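Local atomic coordinates of peptidoglycan synthetase penicillin-binding protein 3 (PDB entry 4YE5), a protein that probably binds penicillin and is likely to act as a membrane-bound transpeptidase that cross-links peptidoglycan. Residues T180-G186 with A209-V215; N146-Y150 with G162-G167; E48-I52 with K121-P125. All blocks are in the same frame, centred on the assembly; numbering follows the deposited sequence.

Contact 1: residues T180-G186 with A209-V215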
ATOM      1  N   THR A 180      12.431   7.164  -5.153  1.00 30.15           N
ATOM      2  CA  THR A 180      12.941   6.025  -5.907  1.00 30.77           C
ATOM      3  C   THR A 180      12.455   6.027  -7.353  1.00 32.24           C
ATOM      4  O   THR A 180      13.253   5.856  -8.282  1.00 31.40           O
ATOM      5  CB  THR A 180      12.517   4.687  -5.221  1.00 41.01           C
ATOM      6  OG1 THR A 180      13.078   4.632  -3.908  1.00 45.97           O
ATOM      7  CG2 THR A 180      13.009   3.492  -5.992  1.00 44.26           C
ATOM      8  N   LEU A 181      11.148   6.208  -7.548  1.00 24.16           N
ATOM      9  CA  LEU A 181      10.559   6.191  -8.901  1.00 20.97           C
ATOM     10  C   LEU A 181      10.954   7.381  -9.809  1.00 23.38           C
ATOM     11  O   LEU A 181      10.968   7.255 -11.031  1.00 28.88           O
ATOM     12  CB  LEU A 181       9.029   6.118  -8.806  1.00 22.49           C
ATOM     13  CG  LEU A 181       8.439   4.838  -8.183  1.00 24.22           C
ATOM     14  CD1 LEU A 181       6.961   5.047  -7.799  1.00 23.87           C
ATOM     15  CD2 LEU A 181       8.602   3.669  -9.166  1.00 19.88           C
ATOM     16  N   THR A 182      11.221   8.538  -9.216  1.00 24.59           N
ATOM     17  CA  THR A 182      11.465   9.756 -10.000  1.00 31.99           C
ATOM     18  C   THR A 182      12.841   9.777 -10.673  1.00 31.27           C
ATOM     19  O   THR A 182      12.972  10.206 -11.819  1.00 33.25           O
ATOM     20  CB  THR A 182      11.293  11.031  -9.139  1.00 33.57           C
ATOM     21  OG1 THR A 182       9.913  11.184  -8.810  1.00 32.89           O
ATOM     22  CG2 THR A 182      11.759  12.297  -9.900  1.00 35.25           C
ATOM     23  N   GLY A 183      13.857   9.300  -9.965  1.00 30.36           N
ATOM     24  CA  GLY A 183      15.225   9.392 -10.458  1.00 31.69           C
ATOM     25  C   GLY A 183      15.747  10.810 -10.302  1.00 35.71           C
ATOM     26  O   GLY A 183      15.256  11.572  -9.463  1.00 29.64           O
ATOM     27  N   ARG A 184      16.743  11.182 -11.106  1.00 34.30           N
ATOM     28  CA  ARG A 184      17.335  12.514 -10.993  1.00 32.76           C
ATOM     29  C   ARG A 184      17.575  13.101 -12.376  1.00 31.26           C
ATOM     30  O   ARG A 184      18.257  12.498 -13.195  1.00 24.34           O
ATOM     31  CB  ARG A 184      18.661  12.451 -10.221  1.00 37.36           C
ATOM     32  CG  ARG A 184      18.513  12.053  -8.741  1.00 46.47           C
ATOM     33  CD  ARG A 184      19.854  12.068  -8.002  1.00 48.40           C
ATOM     34  NE  ARG A 184      20.788  11.055  -8.495  1.00 51.31           N
ATOM     35  CZ  ARG A 184      20.772   9.780  -8.111  1.00 58.83           C
ATOM     36  NH1 ARG A 184      21.658   8.921  -8.598  1.00 60.55           N
ATOM     37  NH2 ARG A 184      19.862   9.359  -7.238  1.00 53.88           N
ATOM     38  N   ASP A 185      16.992  14.265 -12.622  1.00 29.82           N
ATOM     39  CA  ASP A 185      17.140  14.959 -13.888  1.00 30.87           C
ATOM     40  C   ASP A 185      18.616  15.230 -14.200  1.00 34.40           C
ATOM     41  O   ASP A 185      19.449  15.365 -13.299  1.00 31.06           O
ATOM     42  CB  ASP A 185      16.369  16.281 -13.845  1.00 30.45           C
ATOM     43  CG  ASP A 185      14.859  16.082 -13.904  1.00 36.36           C
ATOM     44  OD1 ASP A 185      14.419  14.922 -13.938  1.00 32.71           O
ATOM     45  OD2 ASP A 185      14.113  17.085 -13.923  1.00 42.69           O
ATOM     46  N   GLY A 186      18.940  15.279 -15.483  1.00 34.44           N
ATOM     47  CA  GLY A 186      20.256  15.737 -15.903  1.00 30.27           C
ATOM     48  C   GLY A 186      20.107  17.081 -16.572  1.00 35.78           C
ATOM     49  O   GLY A 186      19.028  17.686 -16.503  1.00 27.18           O
ATOM     50  N   ALA A 209      20.966  12.311 -17.005  1.00 29.73           N
ATOM     51  CA  ALA A 209      19.858  11.932 -16.129  1.00 28.66           C
ATOM     52  C   ALA A 209      20.119  10.548 -15.563  1.00 31.96           C
ATOM     53  O   ALA A 209      20.766   9.722 -16.205  1.00 33.46           O
ATOM     54  CB  ALA A 209      18.534  11.934 -16.917  1.00 27.09           C
ATOM     55  N   VAL A 210      19.616  10.292 -14.358  1.00 35.23           N
ATOM     56  CA  VAL A 210      19.556   8.938 -13.833  1.00 33.50           C
ATOM     57  C   VAL A 210      18.068   8.610 -13.775  1.00 29.16           C
ATOM     58  O   VAL A 210      17.311   9.271 -13.064  1.00 26.67           O
ATOM     59  CB  VAL A 210      20.185   8.830 -12.432  1.00 39.45           C
ATOM     60  CG1 VAL A 210      20.013   7.417 -11.877  1.00 41.80           C
ATOM     61  CG2 VAL A 210      21.660   9.198 -12.488  1.00 43.84           C
ATOM     62  N   ASN A 211      17.635   7.635 -14.562  1.00 26.09           N
ATOM     63  CA  ASN A 211      16.208   7.360 -14.673  1.00 31.24           C
ATOM     64  C   ASN A 211      15.731   6.718 -13.381  1.00 28.94           C
ATOM     65  O   ASN A 211      16.549   6.213 -12.613  1.00 27.76           O
ATOM     66  CB  ASN A 211      15.916   6.468 -15.871  1.00 29.96           C
ATOM     67  CG  ASN A 211      16.092   7.201 -17.170  1.00 35.26           C
ATOM     68  OD1 ASN A 211      15.867   8.415 -17.238  1.00 28.08           O
ATOM     69  ND2 ASN A 211      16.491   6.480 -18.212  1.00 39.01           N
ATOM     70  N   GLY A 212      14.432   6.771 -13.117  1.00 31.99           N
ATOM     71  CA  GLY A 212      13.917   6.225 -11.868  1.00 28.13           C
ATOM     72  C   GLY A 212      14.174   4.739 -11.768  1.00 27.43           C
ATOM     73  O   GLY A 212      14.314   4.059 -12.783  1.00 29.39           O
ATOM     74  N   SER A 213      14.222   4.225 -10.545  1.00 27.07           N
ATOM     75  CA  SER A 213      14.336   2.789 -10.344  1.00 31.80           C
ATOM     76  C   SER A 213      12.939   2.158 -10.325  1.00 31.74           C
ATOM     77  O   SER A 213      11.949   2.860 -10.149  1.00 26.02           O
ATOM     78  CB  SER A 213      15.081   2.498  -9.043  1.00 26.47           C
ATOM     79  OG  SER A 213      16.463   2.779  -9.191  1.00 31.80           O
ATOM     80  N   ASP A 214      12.860   0.850 -10.540  1.00 30.38           N
ATOM     81  CA  ASP A 214      11.574   0.154 -10.508  1.00 27.18           C
ATOM     82  C   ASP A 214      11.314  -0.399  -9.111  1.00 28.49           C
ATOM     83  O   ASP A 214      12.243  -0.772  -8.401  1.00 28.46           O
ATOM     84  CB  ASP A 214      11.538  -0.988 -11.516  1.00 26.68           C
ATOM     85  CG  ASP A 214      11.873  -0.530 -12.938  1.00 33.44           C
ATOM     86  OD1 ASP A 214      11.410   0.551 -13.369  1.00 28.58           O
ATOM     87  OD2 ASP A 214      12.591  -1.276 -13.623  1.00 39.30           O
ATOM     88  N   VAL A 215      10.041  -0.463  -8.741  1.00 23.75           N
ATOM     89  CA  VAL A 215       9.636  -0.897  -7.415  1.00 21.83           C
ATOM     90  C   VAL A 215       8.792  -2.160  -7.541  1.00 22.47           C
ATOM     91  O   VAL A 215       7.807  -2.192  -8.293  1.00 21.87           O
ATOM     92  CB  VAL A 215       8.808   0.210  -6.717  1.00 26.45           C
ATOM     93  CG1 VAL A 215       8.123  -0.332  -5.469  1.00 24.33           C
ATOM     94  CG2 VAL A 215       9.694   1.406  -6.375  1.00 23.35           C
TER
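Arg184 and Val210 face each other as a hydrogen-bonded antiparallel pair, the single beta bridge between the two segments. Arg184 N gives its hydrogen to Val210 O at 2.8 Å, and Val210 N returns the bond to Arg184 O, also at 2.8 Å. A third backbone bond lies beyond the bridge, where Ser213 N reaches Thr180 O (3.0 Å) near the end of helix 178-182. CH···O contacts fill the gap: Gly212 CA sits 3.2 Å from Leu181 O and Gly183 CA 3.3 Å from Val210 O. Gly183, where the chain leaves the helix with positive phi (76°), lies close against Val210 and Gly212. The end of helix 178-182, in the dimerisation-domain part of the chain, thus meets the extended chain leading into strand 214-217. The apolar contacts gather toward that strand. Val215 CG2, placed beside its own backbone N by chi1 of 168°, meets Leu181 CD2 at 3.8 Å and Thr180 CG2 at 3.9 Å, crossing both side chains at about a right angle. At the other end the Arg184 side chain runs alongside Val210, Arg184 NH1 lying 3.9 Å from Val210 CG2. Asp185 and Asn211 turn side-chain oxygens to the backbone of Ala30 and Arg31, respectively.

Contact 2: residues N146-Y150 with G162-G167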
ATOM      1  N   ASN A 146       4.570  13.026 -19.461  1.00 27.96           N
ATOM      2  CA  ASN A 146       4.443  12.312 -18.183  1.00 27.82           C
ATOM      3  C   ASN A 146       3.248  11.394 -18.072  1.00 32.06           C
ATOM      4  O   ASN A 146       2.818  11.051 -16.957  1.00 32.67           O
ATOM      5  CB  ASN A 146       4.448  13.286 -17.012  1.00 28.08           C
ATOM      6  CG  ASN A 146       5.744  14.051 -16.914  1.00 39.71           C
ATOM      7  OD1 ASN A 146       6.773  13.504 -16.519  1.00 40.84           O
ATOM      8  ND2 ASN A 146       5.705  15.322 -17.287  1.00 32.03           N
ATOM      9  N   GLU A 147       2.716  10.983 -19.217  1.00 25.47           N
ATOM     10  CA  GLU A 147       1.607  10.042 -19.222  1.00 30.10           C
ATOM     11  C   GLU A 147       1.958   8.772 -18.429  1.00 29.38           C
ATOM     12  O   GLU A 147       3.019   8.177 -18.631  1.00 28.36           O
ATOM     13  CB  GLU A 147       1.203   9.676 -20.650  1.00 26.99           C
ATOM     14  CG  GLU A 147      -0.077   8.816 -20.693  1.00 35.76           C
ATOM     15  CD  GLU A 147      -0.565   8.543 -22.115  1.00 45.72           C
ATOM     16  OE1 GLU A 147       0.276   8.447 -23.039  1.00 49.21           O
ATOM     17  OE2 GLU A 147      -1.793   8.422 -22.302  1.00 46.96           O
ATOM     18  N   ARG A 148       1.062   8.368 -17.530  1.00 26.02           N
ATOM     19  CA  ARG A 148       1.282   7.205 -16.663  1.00 24.96           C
ATOM     20  C   ARG A 148       0.150   6.206 -16.898  1.00 26.14           C
ATOM     21  O   ARG A 148      -1.024   6.554 -16.767  1.00 28.38           O
ATOM     22  CB  ARG A 148       1.278   7.653 -15.193  1.00 31.42           C
ATOM     23  CG  ARG A 148       1.707   6.595 -14.149  1.00 24.71           C
ATOM     24  CD  ARG A 148       3.205   6.386 -14.155  1.00 22.88           C
ATOM     25  NE  ARG A 148       3.727   5.679 -12.980  1.00 20.79           N
ATOM     26  CZ  ARG A 148       4.896   5.039 -12.959  1.00 24.34           C
ATOM     27  NH1 ARG A 148       5.650   5.004 -14.056  1.00 19.24           N
ATOM     28  NH2 ARG A 148       5.323   4.433 -11.849  1.00 19.02           N
ATOM     29  N   LEU A 149       0.489   4.971 -17.257  1.00 21.98           N
ATOM     30  CA  LEU A 149      -0.533   3.963 -17.541  1.00 26.27           C
ATOM     31  C   LEU A 149      -0.528   2.864 -16.485  1.00 28.79           C
ATOM     32  O   LEU A 149       0.536   2.426 -16.015  1.00 21.72           O
ATOM     33  CB  LEU A 149      -0.314   3.318 -18.914  1.00 28.96           C
ATOM     34  CG  LEU A 149      -0.297   4.257 -20.133  1.00 40.14           C
ATOM     35  CD1 LEU A 149      -0.052   3.476 -21.430  1.00 35.53           C
ATOM     36  CD2 LEU A 149      -1.595   5.066 -20.222  1.00 46.38           C
ATOM     37  N   TYR A 150      -1.721   2.394 -16.155  1.00 25.37           N
ATOM     38  CA  TYR A 150      -1.892   1.339 -15.165  1.00 24.04           C
ATOM     39  C   TYR A 150      -2.638   0.206 -15.847  1.00 19.31           C
ATOM     40  O   TYR A 150      -3.848   0.278 -15.999  1.00 23.90           O
ATOM     41  CB  TYR A 150      -2.690   1.875 -13.978  1.00 20.71           C
ATOM     42  CG  TYR A 150      -2.003   3.039 -13.291  1.00 18.45           C
ATOM     43  CD1 TYR A 150      -2.233   4.356 -13.701  1.00 26.00           C
ATOM     44  CD2 TYR A 150      -1.110   2.817 -12.247  1.00 20.03           C
ATOM     45  CE1 TYR A 150      -1.590   5.419 -13.076  1.00 22.68           C
ATOM     46  CE2 TYR A 150      -0.480   3.870 -11.610  1.00 21.36           C
ATOM     47  CZ  TYR A 150      -0.720   5.167 -12.036  1.00 23.95           C
ATOM     48  OH  TYR A 150      -0.077   6.209 -11.406  1.00 23.39           O
ATOM     49  N   GLY A 162      -1.604   7.725  -7.899  1.00 18.94           N
ATOM     50  CA  GLY A 162      -1.506   8.421  -9.177  1.00 19.22           C
ATOM     51  C   GLY A 162      -0.429   9.496  -9.168  1.00 23.67           C
ATOM     52  O   GLY A 162       0.156   9.797  -8.117  1.00 23.38           O
ATOM     53  N   VAL A 163      -0.155  10.060 -10.342  1.00 23.75           N
ATOM     54  CA  VAL A 163       0.803  11.160 -10.471  1.00 29.90           C
ATOM     55  C   VAL A 163       0.127  12.435 -11.001  1.00 31.98           C
ATOM     56  O   VAL A 163      -0.935  12.372 -11.622  1.00 30.82           O
ATOM     57  CB  VAL A 163       1.970  10.778 -11.401  1.00 25.59           C
ATOM     58  CG1 VAL A 163       2.689   9.525 -10.887  1.00 21.74           C
ATOM     59  CG2 VAL A 163       1.462  10.549 -12.816  1.00 29.67           C
ATOM     60  N   ASP A 164       0.725  13.597 -10.757  1.00 33.81           N
ATOM     61  CA  ASP A 164       0.183  14.830 -11.340  1.00 35.49           C
ATOM     62  C   ASP A 164       0.706  15.042 -12.770  1.00 33.04           C
ATOM     63  O   ASP A 164       1.434  14.203 -13.284  1.00 29.27           O
ATOM     64  CB  ASP A 164       0.453  16.054 -10.438  1.00 33.81           C
ATOM     65  CG  ASP A 164       1.937  16.383 -10.296  1.00 34.97           C
ATOM     66  OD1 ASP A 164       2.782  15.865 -11.065  1.00 32.57           O
ATOM     67  OD2 ASP A 164       2.259  17.170  -9.385  1.00 42.96           O
ATOM     68  N   ALA A 165       0.343  16.157 -13.407  1.00 36.90           N
ATOM     69  CA  ALA A 165       0.749  16.396 -14.805  1.00 33.25           C
ATOM     70  C   ALA A 165       2.259  16.492 -15.015  1.00 34.33           C
ATOM     71  O   ALA A 165       2.742  16.337 -16.132  1.00 38.79           O
ATOM     72  CB  ALA A 165       0.048  17.637 -15.384  1.00 36.93           C
ATOM     73  N   ASP A 166       2.998  16.746 -13.941  1.00 31.71           N
ATOM     74  CA  ASP A 166       4.456  16.773 -13.976  1.00 32.96           C
ATOM     75  C   ASP A 166       5.084  15.408 -13.669  1.00 38.05           C
ATOM     76  O   ASP A 166       6.307  15.289 -13.538  1.00 36.14           O
ATOM     77  CB  ASP A 166       4.978  17.796 -12.964  1.00 37.78           C
ATOM     78  CG  ASP A 166       4.427  19.194 -13.207  1.00 48.00           C
ATOM     79  OD1 ASP A 166       4.203  19.554 -14.386  1.00 47.99           O
ATOM     80  OD2 ASP A 166       4.213  19.934 -12.219  1.00 53.39           O
ATOM     81  N   GLY A 167       4.250  14.384 -13.524  1.00 39.71           N
ATOM     82  CA  GLY A 167       4.750  13.050 -13.240  1.00 32.38           C
ATOM     83  C   GLY A 167       5.161  12.826 -11.795  1.00 33.27           C
ATOM     84  O   GLY A 167       5.784  11.814 -11.471  1.00 37.91           O
TER
HETATM   85  O   HOH W   1       0.865  12.682 -15.735  1.00 37.73           O
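This is a surface contact in which Asn146, Arg148 and Tyr150, on and beside edge strand 148-149, meet the hairpin of strands 162-163 and 169-171, within the dimerisation region. No backbone hydrogen bond joins the segments; side chains and one water do the work. Asn146 lies against the type I turn of Asp164 to Gly167, closed by Gly167 N to Asp164 O at 2.8 Å. Asn146 ND2 makes a weak, bent bond to Ala165 O (3.3 Å, 127° at the hydrogen), while CB packs on Gly167 N. Chi2 of -73° turns the amide so that ND2 reaches Ala165 and OD1 lies by Asp166. The water donates to Asn146 O at 2.8 Å and to Asp164 O at 2.9 Å, bridging the two backbone stretches. Val163 CG2 touches Arg148 CB at 3.8 Å, the side chains crossing at about a right angle. Tyr150 brings OH to 3.5 Å from Gly162 CA. Both polar ends have their main partner elsewhere: Arg148 NE makes a salt bridge to Glu174, which also takes a hydrogen bond from Tyr150 OH. Across the contact itself, polar cohesion rests on the water and one weak amide bond, with the charged pairing directed to Glu174.

Contact 3: residues E48-I52 with K121-P125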
ATOM      1  N   GLU A  48       7.157   6.797 -22.870  1.00 31.25           N
ATOM      2  CA  GLU A  48       8.218   7.687 -23.329  1.00 27.93           C
ATOM      3  C   GLU A  48       7.862   8.369 -24.647  1.00 31.09           C
ATOM      4  O   GLU A  48       8.069   7.804 -25.714  1.00 36.28           O
ATOM      5  CB  GLU A  48       9.560   6.954 -23.457  1.00 29.93           C
ATOM      6  CG  GLU A  48      10.726   7.925 -23.684  1.00 33.00           C
ATOM      7  CD  GLU A  48      12.006   7.244 -24.151  1.00 39.58           C
ATOM      8  OE1 GLU A  48      12.058   6.000 -24.138  1.00 41.79           O
ATOM      9  OE2 GLU A  48      12.961   7.959 -24.540  1.00 42.50           O
ATOM     10  N   ARG A  49       7.311   9.578 -24.557  1.00 29.44           N
ATOM     11  CA  ARG A  49       7.060  10.431 -25.718  1.00 31.94           C
ATOM     12  C   ARG A  49       7.581  11.825 -25.376  1.00 33.07           C
ATOM     13  O   ARG A  49       7.858  12.119 -24.204  1.00 31.34           O
ATOM     14  CB  ARG A  49       5.564  10.514 -26.039  1.00 31.84           C
ATOM     15  CG  ARG A  49       4.861   9.172 -26.131  1.00 44.29           C
ATOM     16  CD  ARG A  49       5.375   8.325 -27.287  1.00 54.01           C
ATOM     17  NE  ARG A  49       4.833   8.776 -28.564  1.00 59.49           N
ATOM     18  CZ  ARG A  49       4.580   7.972 -29.591  1.00 62.05           C
ATOM     19  NH1 ARG A  49       4.828   6.670 -29.493  1.00 61.06           N
ATOM     20  NH2 ARG A  49       4.079   8.473 -30.715  1.00 61.11           N
ATOM     21  N   TYR A  50       7.696  12.687 -26.384  1.00 31.52           N
ATOM     22  CA  TYR A  50       8.319  13.995 -26.194  1.00 24.28           C
ATOM     23  C   TYR A  50       7.557  15.120 -26.861  1.00 28.09           C
ATOM     24  O   TYR A  50       6.932  14.938 -27.906  1.00 36.37           O
ATOM     25  CB  TYR A  50       9.750  13.975 -26.730  1.00 27.92           C
ATOM     26  CG  TYR A  50      10.645  13.034 -25.977  1.00 27.82           C
ATOM     27  CD1 TYR A  50      11.286  13.449 -24.820  1.00 26.85           C
ATOM     28  CD2 TYR A  50      10.845  11.731 -26.409  1.00 29.28           C
ATOM     29  CE1 TYR A  50      12.100  12.600 -24.111  1.00 28.46           C
ATOM     30  CE2 TYR A  50      11.672  10.861 -25.695  1.00 28.78           C
ATOM     31  CZ  TYR A  50      12.297  11.309 -24.546  1.00 31.05           C
ATOM     32  OH  TYR A  50      13.134  10.476 -23.814  1.00 30.21           O
ATOM     33  N   THR A  51       7.603  16.297 -26.253  1.00 26.01           N
ATOM     34  CA  THR A  51       7.206  17.493 -26.980  1.00 26.89           C
ATOM     35  C   THR A  51       8.481  18.185 -27.458  1.00 27.86           C
ATOM     36  O   THR A  51       9.411  18.395 -26.670  1.00 27.88           O
ATOM     37  CB  THR A  51       6.363  18.441 -26.107  1.00 30.45           C
ATOM     38  OG1 THR A  51       5.213  17.734 -25.617  1.00 40.83           O
ATOM     39  CG2 THR A  51       5.884  19.614 -26.926  1.00 28.20           C
ATOM     40  N   ILE A  52       8.543  18.505 -28.747  1.00 28.40           N
ATOM     41  CA  ILE A  52       9.717  19.179 -29.300  1.00 28.69           C
ATOM     42  C   ILE A  52       9.494  20.683 -29.247  1.00 31.61           C
ATOM     43  O   ILE A  52       8.510  21.199 -29.795  1.00 30.14           O
ATOM     44  CB  ILE A  52      10.017  18.729 -30.744  1.00 30.79           C
ATOM     45  CG1 ILE A  52      10.282  17.216 -30.789  1.00 28.62           C
ATOM     46  CG2 ILE A  52      11.219  19.513 -31.334  1.00 25.21           C
ATOM     47  CD1 ILE A  52      11.358  16.752 -29.801  1.00 28.30           C
ATOM     48  N   LYS A 121       4.105  17.951 -30.875  1.00 37.31           N
ATOM     49  CA  LYS A 121       3.758  17.183 -29.685  1.00 36.43           C
ATOM     50  C   LYS A 121       3.856  15.697 -29.984  1.00 34.75           C
ATOM     51  O   LYS A 121       3.790  15.297 -31.150  1.00 38.09           O
ATOM     52  CB  LYS A 121       2.315  17.484 -29.261  1.00 43.36           C
ATOM     53  CG  LYS A 121       2.036  18.940 -28.942  1.00 49.61           C
ATOM     54  CD  LYS A 121       0.620  19.120 -28.420  1.00 55.14           C
ATOM     55  CE  LYS A 121       0.257  20.590 -28.302  1.00 61.66           C
ATOM     56  NZ  LYS A 121      -1.130  20.758 -27.773  1.00 70.25           N
ATOM     57  N   ASP A 122       4.011  14.889 -28.935  1.00 32.05           N
ATOM     58  CA  ASP A 122       3.863  13.439 -29.037  1.00 41.19           C
ATOM     59  C   ASP A 122       4.813  12.759 -30.053  1.00 44.54           C
ATOM     60  O   ASP A 122       4.409  11.868 -30.805  1.00 43.51           O
ATOM     61  CB  ASP A 122       2.394  13.123 -29.365  1.00 48.96           C
ATOM     62  CG  ASP A 122       2.088  11.646 -29.325  1.00 54.42           C
ATOM     63  OD1 ASP A 122       2.590  10.962 -28.415  1.00 57.53           O
ATOM     64  OD2 ASP A 122       1.372  11.167 -30.227  1.00 63.07           O
ATOM     65  N   VAL A 123       6.076  13.174 -30.084  1.00 39.02           N
ATOM     66  CA  VAL A 123       7.041  12.516 -30.963  1.00 33.24           C
ATOM     67  C   VAL A 123       7.741  11.358 -30.242  1.00 33.67           C
ATOM     68  O   VAL A 123       7.815  11.319 -29.002  1.00 32.54           O
ATOM     69  CB  VAL A 123       8.100  13.503 -31.557  1.00 39.54           C
ATOM     70  CG1 VAL A 123       7.445  14.834 -31.965  1.00 32.07           C
ATOM     71  CG2 VAL A 123       9.206  13.739 -30.574  1.00 37.67           C
ATOM     72  N   THR A 124       8.254  10.418 -31.028  1.00 26.78           N
ATOM     73  CA  THR A 124       8.884   9.210 -30.495  1.00 25.88           C
ATOM     74  C   THR A 124      10.318   9.447 -30.052  1.00 28.19           C
ATOM     75  O   THR A 124      10.960  10.409 -30.482  1.00 30.52           O
ATOM     76  CB  THR A 124       8.923   8.113 -31.558  1.00 33.27           C
ATOM     77  OG1 THR A 124       9.701   8.576 -32.668  1.00 28.90           O
ATOM     78  CG2 THR A 124       7.501   7.772 -32.027  1.00 37.09           C
ATOM     79  N   PRO A 125      10.829   8.558 -29.187  1.00 32.22           N
ATOM     80  CA  PRO A 125      12.236   8.574 -28.799  1.00 31.80           C
ATOM     81  C   PRO A 125      13.174   8.554 -30.007  1.00 31.84           C
ATOM     82  O   PRO A 125      14.208   9.217 -29.970  1.00 28.88           O
ATOM     83  CB  PRO A 125      12.386   7.279 -27.993  1.00 31.80           C
ATOM     84  CG  PRO A 125      11.016   7.052 -27.401  1.00 33.56           C
ATOM     85  CD  PRO A 125      10.047   7.561 -28.418  1.00 33.76           C
TER
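Arg49 folds back on itself at its second and third torsions, and Asp122 swings CG anti to its backbone N (chi1 -173°), which brings guanidinium and carboxylate together. They form a salt bridge, Arg49 NE to Asp122 OD1 at 3.1 Å; as a hydrogen bond it is weak and bent, although the two planes are only 24° apart. Arg49 NH2 adds a long, weak bond to Asp122 O, and Thr124 CG2 lies over one face of the guanidinium, offset toward its rim. Behind this outer layer the backbones of Tyr50 and Val123 pair antiparallel: Tyr50 N binds Val123 O at 3.0 Å and Val123 N binds Tyr50 O at 2.9 Å. Asp122 and Val123 both face Tyr50, a G1 beta bulge that has Asp122 at positive phi (58°). Inside, Val123 CG2 packs against Ile52 CG1 (3.6 Å) and Tyr50 CB. The Glu48 carboxylate rests on Pro125, Glu48 CD to Pro125 CG 3.4 Å, while Tyr50 OH binds the anti side of Glu48 OE2 at 2.6 Å and Arg31 makes a salt bridge to Glu48 OE1. Thr124 is the N-cap of helix 125-132, its OG1 accepting from Val127 N, so the bulge leads almost directly into the helix. Strand 50-54 lies central in its three-stranded sheet, between 117-123 and 140-144, with Tyr50 and Ile52 touching Ala142 of the latter.

How the contacts relate
Contacts 1 and 3 are partly buried, whereas contact 2 lies at the surface. Contacts 1 and 3 rely on antiparallel backbone pairing with apolar packing beside it, but contact 1 joins a helix end to a strand and contact 3 pairs central strand 50-54 with outer strand 117-123, with a salt bridge alongside. Contact 2 uses a water and side chains instead. Contacts 1 and 2 reach the same mixed sheet, through strands 214-217 and 148-149; contact 3 belongs to the separate three-stranded sheet. Their centres are about 14 to 19 Å apart and none touches another. Arg31 links two of them, its backbone meeting Asn211 and Gly212 and its guanidinium meeting Glu48.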